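Local atomic coordinates of sugar kinase (PDB entry 2RBC), a protein that probably phosphorylates a carbohydrate substrate with ATP, as a putative ribokinase of the pfkB family of carbohydrate kinases. Residues A[185-190]-A[205-210]; A[192-197]-A[214-219]; A[200-205]-A[232-237]. One frame throughout, in Å; residues are numbered along the deposited sequence. Where two conformers were deposited one is given.

Overall arrangement
The three contacts gather round one beta-alpha-beta unit of the ribokinase-like core: strand 185-189, helix 194-200 and strand 206-210. Contact 1 pairs the two parallel strands, and its centre lies about 9 Å from the centre of the chain. Contact 2 brings the start of helix 194-200 against helix 211-218, with a sulfate ion at the surface; its centre is about 12 Å from that of contact 1. Contact 3 joins the loop between helix 194-200 and strand 206-210 to the turn after helix 223-233. Its centre is about 9 Å from that of contact 1, and the two share Thr-205. The centres of contacts 2 and 3 are about 14 Å apart, and Leu-217 O is probably hydrogen-bonded to Arg-233 NH1.

Contact 1. Residues A[185-190]-A[205-210]; sequences AILDGD and THIVFS
Leu-187 and Ile-207 lie side by side and point the same way from two paired parallel strands. Leu-187 CD2 is 4.0 Å from Ile-207 CG2. CG2 stands anti to the backbone N of Ile-207, which places it over the centre of the Phe-209 ring, 3.4 Å above the plane. Gly-189 is paired with Phe-209, and its O meets that ring at the edge, near its plane. On the other face Ile-186 crosses His-206 at a slant, with Ile-186 CG1 3.8 Å from His-206 CB.

Both ends carry polar links. Thr-205 OG1 accepts a nearly straight bond from Ala-185 N (2.8 Å, 173°). Thr-205 OG1 is also hydrogen-bonded to His-206 ND1 (2.8 Å), in the ring plane, which would help fix the ring; either could be the donor. Ser-210 OG donates to Asp-190 OD1 (3.0 Å) from above the carboxylate plane. Water 1 donates to Asp-188 OD1 and Val-208 O.

Regular parallel bonds such as Leu-187 N to His-206 O (2.9 Å) hold the backbones together. Strands 160-163 and 238-242 flank the pair. Helix 274-287 covers the face of Ile-186 and His-206.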
# COMPACT_ATOMS: atom_id res chain seq x y z
N ALA A 185 -31.91 10.71 9.89
CA ALA A 185 -30.74 10.37 10.65
C ALA A 185 -30.46 8.90 10.36
O ALA A 185 -31.08 8.01 10.94
CB ALA A 185 -31.00 10.65 12.16
N ILE A 186 -29.58 8.65 9.40
CA ILE A 186 -29.45 7.32 8.78
C ILE A 186 -28.20 6.62 9.29
O ILE A 186 -27.11 7.19 9.30
CB ILE A 186 -29.50 7.43 7.23
CG1 ILE A 186 -30.80 8.16 6.80
CG2 ILE A 186 -29.45 6.06 6.59
CD1 ILE A 186 -30.71 8.92 5.57
N LEU A 187 -28.38 5.37 9.72
CA LEU A 187 -27.28 4.55 10.17
C LEU A 187 -26.99 3.51 9.12
O LEU A 187 -27.86 2.74 8.77
CB LEU A 187 -27.62 3.86 11.50
CG LEU A 187 -26.57 2.86 12.04
CD1 LEU A 187 -25.21 3.50 12.36
CD2 LEU A 187 -27.11 2.10 13.26
N ASP A 188 -25.74 3.50 8.64
CA ASP A 188 -25.15 2.41 7.87
C ASP A 188 -24.73 1.39 8.91
O ASP A 188 -23.76 1.59 9.63
CB ASP A 188 -23.95 2.94 7.08
CG ASP A 188 -23.10 1.83 6.46
OD1 ASP A 188 -23.50 0.63 6.50
OD2 ASP A 188 -22.04 2.19 5.90
N GLY A 189 -25.53 0.35 9.06
CA GLY A 189 -25.33 -0.63 10.10
C GLY A 189 -24.55 -1.78 9.51
O GLY A 189 -25.11 -2.82 9.14
N ASP A 190 -23.26 -1.56 9.38
CA ASP A 190 -22.35 -2.60 8.92
C ASP A 190 -21.66 -3.29 10.10
O ASP A 190 -21.87 -2.95 11.24
CB ASP A 190 -21.31 -2.01 7.99
CG ASP A 190 -20.87 -2.96 6.90
OD1 ASP A 190 -20.98 -4.21 7.04
OD2 ASP A 190 -20.49 -2.42 5.85
N THR A 205 -33.27 7.42 12.70
CA THR A 205 -34.62 7.35 12.15
C THR A 205 -34.72 6.24 11.06
O THR A 205 -35.79 5.76 10.78
CB THR A 205 -35.03 8.71 11.53
OG1 THR A 205 -34.11 9.04 10.48
CG2 THR A 205 -35.03 9.85 12.59
N HIS A 206 -33.58 5.88 10.46
CA HIS A 206 -33.49 4.91 9.37
C HIS A 206 -32.23 4.12 9.55
O HIS A 206 -31.19 4.71 9.79
CB HIS A 206 -33.35 5.60 8.01
CG HIS A 206 -34.53 6.41 7.59
ND1 HIS A 206 -34.80 7.67 8.10
CD2 HIS A 206 -35.45 6.18 6.63
CE1 HIS A 206 -35.86 8.15 7.49
NE2 HIS A 206 -36.28 7.26 6.59
N ILE A 207 -32.30 2.79 9.45
CA ILE A 207 -31.08 1.96 9.47
C ILE A 207 -31.05 1.04 8.27
O ILE A 207 -32.06 0.41 7.95
CB ILE A 207 -30.98 1.09 10.74
CG1 ILE A 207 -31.21 1.87 12.04
CG2 ILE A 207 -29.65 0.32 10.75
CD1 ILE A 207 -31.36 0.99 13.30
N VAL A 208 -29.90 0.97 7.59
CA VAL A 208 -29.72 0.03 6.50
C VAL A 208 -28.61 -0.86 6.96
O VAL A 208 -27.46 -0.42 7.02
CB VAL A 208 -29.35 0.67 5.15
CG1 VAL A 208 -29.25 -0.41 4.06
CG2 VAL A 208 -30.32 1.82 4.80
N PHE A 209 -28.97 -2.08 7.36
CA PHE A 209 -28.00 -3.09 7.79
C PHE A 209 -27.49 -3.89 6.57
O PHE A 209 -28.25 -4.16 5.64
CB PHE A 209 -28.64 -4.11 8.75
CG PHE A 209 -29.05 -3.55 10.09
CD1 PHE A 209 -28.11 -3.31 11.09
CD2 PHE A 209 -30.42 -3.36 10.38
CE1 PHE A 209 -28.51 -2.86 12.36
CE2 PHE A 209 -30.84 -2.89 11.62
CZ PHE A 209 -29.89 -2.63 12.62
N SER A 210 -26.22 -4.30 6.62
CA SER A 210 -25.69 -5.27 5.67
C SER A 210 -26.15 -6.62 6.19
O SER A 210 -26.43 -6.77 7.38
CB SER A 210 -24.16 -5.23 5.66
OG SER A 210 -23.67 -5.52 6.95
O HOH W 1 -24.67 -1.67 6.02

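Contact 2. Residues A[192-197]-A[214-219]; sequences APVETL and ATRLTG. With SO4 (sulfate ion), chain E.
This is a partly buried contact between two helices that follow successive strands of the core sheet. The start of helix 194-200 meets the last turn of helix 211-218, and a sulfate ion, probably from the crystallisation liquor, sits at its outer side. Val-194 and Arg-216 form the outer half. Their side chains slant across each other, with Val-194 CG1 3.5 Å from Arg-216 CG. The arginine leaves its helix with CG anti to the backbone N (chi1 -174°) and runs straight until it bends at chi3 (-53°). This bend brings the guanidinium over the residues that lead into helix 194-200. Arg-216 NH1 comes 2.7 Å from Ala-192 O, but the angle is too poor for a hydrogen bond. Ala-192 N lies over one face of the guanidinium.

The same Arg-216 NH1 donates to sulfate O4 (3.2 Å, 150°), which lies at the guanidinium edge. Val-194 N also faces O4, but implausibly close, so the detail of this bond is doubtful. The ion lies by the first turn of helix 194-200, whose dipole may favour it, though the Glu-195 carboxylate is near as well.

Deeper in, in the conformer given, Leu-217 CD1 comes within 4.5 Å of Leu-197 CB, a loose contact. Leu-217 and Ala-214 also pack on Phe-209 of strand 206-210, while Leu-197 reaches Val-165. Helix 223-233 lies against helix 211-218, where Met-226 touches Ala-214.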
# COMPACT_ATOMS: atom_id res chain seq x y z
N ALA A 192 -19.64 -4.59 13.03
CA ALA A 192 -19.01 -3.92 14.13
C ALA A 192 -19.35 -4.78 15.31
O ALA A 192 -20.20 -5.65 15.20
CB ALA A 192 -19.58 -2.50 14.36
N PRO A 193 -18.70 -4.52 16.44
CA PRO A 193 -19.13 -5.16 17.66
C PRO A 193 -20.61 -4.92 17.87
O PRO A 193 -21.11 -3.83 17.54
CB PRO A 193 -18.30 -4.47 18.73
CG PRO A 193 -17.06 -4.02 18.01
CD PRO A 193 -17.53 -3.64 16.65
N VAL A 194 -21.30 -5.92 18.41
CA VAL A 194 -22.75 -5.84 18.64
C VAL A 194 -23.09 -4.68 19.53
O VAL A 194 -24.10 -4.07 19.35
CB VAL A 194 -23.40 -7.11 19.26
CG1 VAL A 194 -23.66 -8.15 18.19
CG2 VAL A 194 -22.56 -7.66 20.40
N GLU A 195 -22.22 -4.44 20.50
CA GLU A 195 -22.32 -3.32 21.41
C GLU A 195 -22.45 -2.01 20.65
O GLU A 195 -23.32 -1.19 20.95
CB GLU A 195 -21.06 -3.26 22.29
CG GLU A 195 -20.95 -4.37 23.35
CD GLU A 195 -20.70 -5.78 22.78
OE1 GLU A 195 -20.13 -5.90 21.67
OE2 GLU A 195 -21.07 -6.77 23.47
N THR A 196 -21.59 -1.84 19.65
CA THR A 196 -21.53 -0.62 18.84
C THR A 196 -22.84 -0.43 18.05
O THR A 196 -23.45 0.64 18.09
CB THR A 196 -20.33 -0.67 17.90
OG1 THR A 196 -19.14 -0.61 18.69
CG2 THR A 196 -20.34 0.49 16.90
N LEU A 197 -23.26 -1.48 17.37
CA LEU A 197 -24.53 -1.50 16.62
C LEU A 197 -25.70 -1.21 17.56
O LEU A 197 -26.57 -0.41 17.23
CB LEU A 197 -24.73 -2.84 15.90
CG LEU A 197 -23.90 -3.09 14.64
CD1 LEU A 197 -23.94 -4.56 14.19
CD2 LEU A 197 -24.36 -2.16 13.55
N ALA A 214 -26.72 -7.65 10.30
CA ALA A 214 -28.04 -8.09 10.74
C ALA A 214 -28.01 -9.51 11.28
O ALA A 214 -28.71 -9.82 12.26
CB ALA A 214 -29.03 -7.96 9.62
N THR A 215 -27.20 -10.36 10.65
CA THR A 215 -27.00 -11.74 11.10
C THR A 215 -26.44 -11.75 12.51
O THR A 215 -26.92 -12.47 13.36
CB THR A 215 -26.02 -12.48 10.15
OG1 THR A 215 -26.52 -12.41 8.79
CG2 THR A 215 -25.83 -13.89 10.57
N ARG A 216 -25.43 -10.93 12.74
CA ARG A 216 -24.82 -10.89 14.04
C ARG A 216 -25.77 -10.37 15.09
O ARG A 216 -25.81 -10.89 16.21
CB ARG A 216 -23.56 -10.02 14.05
CG ARG A 216 -22.87 -10.12 15.42
CD ARG A 216 -21.58 -9.27 15.58
NE ARG A 216 -20.60 -9.52 14.52
CZ ARG A 216 -19.41 -8.92 14.46
NH1 ARG A 216 -19.03 -8.06 15.40
NH2 ARG A 216 -18.59 -9.20 13.45
N LEU A 217 -26.52 -9.34 14.74
CA LEU A 217 -27.40 -8.67 15.69
C LEU A 217 -28.58 -9.55 16.11
O LEU A 217 -29.00 -9.50 17.27
CB LEU A 217 -27.86 -7.31 15.13
CG LEU A 217 -28.50 -6.29 16.09
CD1 LEU A 217 -27.60 -5.95 17.29
CD2 LEU A 217 -28.86 -5.03 15.31
N THR A 218 -29.11 -10.34 15.17
CA THR A 218 -30.32 -11.14 15.40
C THR A 218 -30.00 -12.56 15.70
O THR A 218 -30.80 -13.28 16.29
CB THR A 218 -31.25 -11.16 14.16
OG1 THR A 218 -30.63 -11.89 13.08
CG2 THR A 218 -31.62 -9.74 13.75
N GLY A 219 -28.82 -12.98 15.28
CA GLY A 219 -28.44 -14.37 15.38
C GLY A 219 -29.25 -15.31 14.49
O GLY A 219 -29.28 -16.51 14.76
S SO4 E . -19.32 -8.96 19.06
O1 SO4 E . -19.84 -10.33 19.06
O2 SO4 E . -19.23 -8.44 20.42
O3 SO4 E . -18.01 -8.91 18.41
O4 SO4 E . -20.27 -8.13 18.33

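Contact 3. Residues A[200-205]-A[232-237]; sequences LAPAAT and ARYPQT
The loop that closes a beta-alpha-beta crossover, between helix 194-200 and strand 206-210, here meets the turn at the end of helix 223-233. Ala-201 and Tyr-234 make the apolar part. The methyl CB of Ala-201 approaches the phenol end of the ring obliquely, 3.5 Å from both Tyr-234 CZ and Tyr-234 OH. The ring reaches across with CG anti to its own carbonyl carbon (chi1 -51°). Arg-233 CB covers one face of it, 3.8 Å above the plane. Pro-202 adds a looser touch, CG to Tyr-234 CE1.

Both segments lead into neighbouring parallel strands of the ribokinase-like sheet. Residues 201-203 form a 3-10 segment before strand 206-210. Tyr-234 to Thr-237 form a type I beta turn before strand 238-242.

Thr-237 carries the polar part. Two waters bridge its OG1 to the loop. Water 2 donates to Ala-201 O (2.6 Å) and lies 2.6 Å from Thr-237 OG1. Water 3 donates to Ala-204 O (2.9 Å) and lies 3.0 Å from the same Thr-237 OG1. The methyl CG2 of Thr-237 lies 3.5 Å from Thr-205 O. Thr-237 and Ala-201 both pack on Ile-207 of strand 206-210.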
# COMPACT_ATOMS: atom_id res chain seq x y z
N LEU A 200 -25.79 2.53 18.57
CA LEU A 200 -26.15 3.50 17.57
C LEU A 200 -27.59 3.38 17.07
O LEU A 200 -28.23 4.38 16.72
CB LEU A 200 -25.15 3.41 16.39
CG LEU A 200 -23.72 3.90 16.68
CD1 LEU A 200 -22.85 3.61 15.50
CD2 LEU A 200 -23.69 5.40 17.04
N ALA A 201 -28.07 2.15 16.93
CA ALA A 201 -29.40 1.88 16.37
C ALA A 201 -30.54 2.70 17.00
O ALA A 201 -31.38 3.26 16.29
CB ALA A 201 -29.69 0.32 16.45
N PRO A 202 -30.58 2.80 18.35
CA PRO A 202 -31.68 3.57 18.95
C PRO A 202 -31.71 5.07 18.61
O PRO A 202 -32.78 5.67 18.75
CB PRO A 202 -31.46 3.37 20.46
CG PRO A 202 -30.65 2.11 20.56
CD PRO A 202 -29.73 2.19 19.39
N ALA A 203 -30.61 5.65 18.14
CA ALA A 203 -30.56 7.07 17.77
C ALA A 203 -31.03 7.43 16.37
O ALA A 203 -31.30 8.59 16.10
CB ALA A 203 -29.15 7.66 17.98
N ALA A 204 -31.17 6.43 15.49
CA ALA A 204 -31.41 6.67 14.07
C ALA A 204 -32.91 6.71 13.76
O ALA A 204 -33.72 6.11 14.45
CB ALA A 204 -30.73 5.59 13.21
N THR A 205 -33.27 7.42 12.70
CA THR A 205 -34.62 7.35 12.15
C THR A 205 -34.72 6.24 11.06
O THR A 205 -35.79 5.76 10.78
CB THR A 205 -35.03 8.71 11.53
OG1 THR A 205 -34.11 9.04 10.48
CG2 THR A 205 -35.03 9.85 12.59
N ALA A 232 -39.44 -5.24 15.53
CA ALA A 232 -39.97 -5.33 16.87
C ALA A 232 -39.05 -4.62 17.84
O ALA A 232 -39.52 -3.98 18.75
CB ALA A 232 -40.19 -6.78 17.29
N ARG A 233 -37.74 -4.74 17.64
CA ARG A 233 -36.75 -4.08 18.49
C ARG A 233 -36.74 -2.54 18.35
O ARG A 233 -36.52 -1.83 19.31
CB ARG A 233 -35.35 -4.62 18.23
CG ARG A 233 -35.15 -6.01 18.74
CD ARG A 233 -33.72 -6.43 18.51
NE ARG A 233 -33.56 -7.85 18.81
CZ ARG A 233 -32.44 -8.52 18.59
NH1 ARG A 233 -31.40 -7.92 18.03
NH2 ARG A 233 -32.38 -9.81 18.88
N TYR A 234 -36.97 -2.08 17.13
CA TYR A 234 -36.90 -0.67 16.75
C TYR A 234 -38.16 -0.26 15.96
O TYR A 234 -38.08 0.12 14.78
CB TYR A 234 -35.67 -0.46 15.88
CG TYR A 234 -34.41 -1.00 16.46
CD1 TYR A 234 -33.90 -0.52 17.65
CD2 TYR A 234 -33.72 -2.03 15.82
CE1 TYR A 234 -32.74 -1.04 18.21
CE2 TYR A 234 -32.57 -2.55 16.35
CZ TYR A 234 -32.07 -2.05 17.54
OH TYR A 234 -30.91 -2.58 18.04
N PRO A 235 -39.35 -0.39 16.58
CA PRO A 235 -40.59 -0.34 15.82
C PRO A 235 -40.94 1.02 15.20
O PRO A 235 -41.74 1.07 14.28
CB PRO A 235 -41.65 -0.77 16.85
CG PRO A 235 -41.08 -0.36 18.15
CD PRO A 235 -39.61 -0.66 18.01
N GLN A 236 -40.34 2.08 15.70
CA GLN A 236 -40.56 3.43 15.20
C GLN A 236 -39.49 3.86 14.19
O GLN A 236 -39.44 5.03 13.79
CB GLN A 236 -40.53 4.38 16.41
CG GLN A 236 -40.85 5.83 16.17
CD GLN A 236 -40.33 6.75 17.32
OE1 GLN A 236 -39.17 6.63 17.80
NE2 GLN A 236 -41.20 7.65 17.78
N THR A 237 -38.69 2.91 13.73
CA THR A 237 -37.54 3.17 12.88
C THR A 237 -37.77 2.49 11.53
O THR A 237 -38.26 1.34 11.48
CB THR A 237 -36.28 2.64 13.57
OG1 THR A 237 -36.22 3.16 14.90
CG2 THR A 237 -34.97 3.00 12.84
O HOH W 2 -33.98 3.01 16.29
O HOH W 3 -36.51 6.08 15.39